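Side-chain contact in periplasmic divalent cation tolerance protein (Xylella fastidiosa, PDB 2NUH), which is of unsettled function but may bind copper and is linked by its family to tolerance of divalent metal ions: residues V65-N68 against A69-R73. Sequence-based numbering, arbitrary orientation.
Sequences VHVN and AAITR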
loop_
_atom_site.group_PDB
_atom_site.type_symbol
_atom_site.label_atom_id
_atom_site.label_comp_id
_atom_site.label_asym_id
_atom_site.label_seq_id
_atom_site.Cartn_x
_atom_site.Cartn_y
_atom_site.Cartn_z
ATOM N N VAL A 65 -11.654 -3.492 -7.801
ATOM C CA VAL A 65 -12.637 -2.420 -7.691
ATOM C C VAL A 65 -12.236 -1.390 -6.644
ATOM O O VAL A 65 -12.794 -0.297 -6.614
ATOM C CB VAL A 65 -14.082 -2.921 -7.488
ATOM C CG1 VAL A 65 -14.493 -3.815 -8.654
ATOM C CG2 VAL A 65 -14.262 -3.609 -6.155
ATOM N N HIS A 66 -11.258 -1.725 -5.804
ATOM C CA HIS A 66 -10.806 -0.776 -4.783
ATOM C C HIS A 66 -9.419 -0.218 -5.008
ATOM O O HIS A 66 -8.972 0.613 -4.232
ATOM C CB HIS A 66 -10.840 -1.401 -3.389
ATOM C CG HIS A 66 -12.217 -1.684 -2.901
ATOM N ND1 HIS A 66 -12.870 -2.865 -3.178
ATOM C CD2 HIS A 66 -13.071 -0.940 -2.164
ATOM C CE1 HIS A 66 -14.073 -2.835 -2.634
ATOM N NE2 HIS A 66 -14.220 -1.680 -2.008
ATOM N N VAL A 67 -8.728 -0.679 -6.047
ATOM C CA VAL A 67 -7.360 -0.235 -6.272
ATOM C C VAL A 67 -7.242 1.283 -6.330
ATOM O O VAL A 67 -6.412 1.867 -5.635
ATOM C CB VAL A 67 -6.771 -0.853 -7.546
ATOM C CG1 VAL A 67 -5.504 -0.121 -7.978
ATOM C CG2 VAL A 67 -6.477 -2.314 -7.312
ATOM N N ASN A 68 -8.067 1.929 -7.151
ATOM C CA ASN A 68 -7.945 3.363 -7.313
ATOM C C ASN A 68 -8.263 4.070 -6.024
ATOM O O ASN A 68 -7.574 5.005 -5.662
ATOM C CB ASN A 68 -8.875 3.865 -8.401
ATOM C CG ASN A 68 -8.471 3.389 -9.763
ATOM O OD1 ASN A 68 -7.453 2.711 -9.925
ATOM N ND2 ASN A 68 -9.276 3.716 -10.758
ATOM N N ALA A 69 -9.310 3.629 -5.336
ATOM C CA ALA A 69 -9.685 4.274 -4.087
ATOM C C ALA A 69 -8.606 4.107 -3.027
ATOM O O ALA A 69 -8.326 5.017 -2.255
ATOM C CB ALA A 69 -10.997 3.728 -3.581
ATOM N N ALA A 70 -8.004 2.928 -2.975
ATOM C CA ALA A 70 -6.951 2.692 -2.008
ATOM C C ALA A 70 -5.765 3.607 -2.312
ATOM O O ALA A 70 -5.155 4.181 -1.409
ATOM C CB ALA A 70 -6.523 1.236 -2.040
ATOM N N ILE A 71 -5.440 3.737 -3.594
ATOM C CA ILE A 71 -4.314 4.571 -3.967
ATOM C C ILE A 71 -4.584 6.036 -3.670
ATOM O O ILE A 71 -3.715 6.740 -3.159
ATOM C CB ILE A 71 -3.934 4.387 -5.438
ATOM C CG1 ILE A 71 -3.271 3.009 -5.610
ATOM C CG2 ILE A 71 -2.970 5.507 -5.888
ATOM C CD1 ILE A 71 -2.996 2.604 -7.066
ATOM N N THR A 72 -5.791 6.498 -3.969
ATOM C CA THR A 72 -6.049 7.905 -3.773
ATOM C C THR A 72 -6.174 8.199 -2.290
ATOM O O THR A 72 -5.704 9.236 -1.823
ATOM C CB THR A 72 -7.290 8.397 -4.546
ATOM O OG1 THR A 72 -8.448 7.733 -4.064
ATOM C CG2 THR A 72 -7.164 8.087 -6.011
ATOM N N ARG A 73 -6.773 7.288 -1.525
ATOM C CA ARG A 73 -6.843 7.515 -0.084
ATOM C C ARG A 73 -5.456 7.456 0.545
ATOM O O ARG A 73 -5.118 8.248 1.421
ATOM C CB ARG A 73 -7.767 6.498 0.573
ATOM C CG ARG A 73 -8.070 6.785 2.028
ATOM C CD ARG A 73 -8.844 8.083 2.193
ATOM N NE ARG A 73 -9.333 8.161 3.562
ATOM C CZ ARG A 73 -9.099 9.163 4.391
ATOM N NH1 ARG A 73 -9.572 9.084 5.628
ATOM N NH2 ARG A 73 -8.423 10.235 3.991
HETATM O O HOH W 1 -11.368 2.138 -6.437
#
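The first turns of the helix spanning 67-77 are set up here, where the chain leaving the long strand 50-63 winds into this helix. Three successive i to i+4 bonds start the ladder: Ala70 N reaches His66 O at 2.8 Å, Ile71 N reaches Val67 O at 2.9 Å, and Thr72 N reaches Asn68 O, also at 2.9 Å. One step earlier, a water accepts from Ala69 N at 2.8 Å and donates to Val65 O, so it stands in for a direct Val65 to Ala69 bond at the helix entry.

Among the side chains, Val67 and Ile71 carry the apolar contact, running abreast one turn apart. CG1 of Val67 stands anti to its own backbone N (chi1 165°), which sends this methyl along the helix to CD1 of Ile71, 3.8 Å away. CG1 of Ile71 also packs against the outer end of the Val67 carbonyl, 3.3 Å from its O. At Thr72 the side chain straddles the carbonyl oxygen of Asn68: chi1 of 63° turns OG1 in over its own backbone, where it may make a weak bond to Asn68 O, Ala69 O being equally near, while CG2 lies against the Asn68 oxygen. An imidazole molecule, probably from the crystallisation liquor, sits beside the Asn68 side chain.

His66, just ahead of the helix, is tied back by ND1 to Asn63 OD1 at the end of strand 50-63. Val67 rests on Tyr6, and Ala70 and Ile71 on Ile8, so this face of the helix packs on strand 5-12; farther along, Arg73 touches helix 15-27 and forms a salt bridge with Glu28.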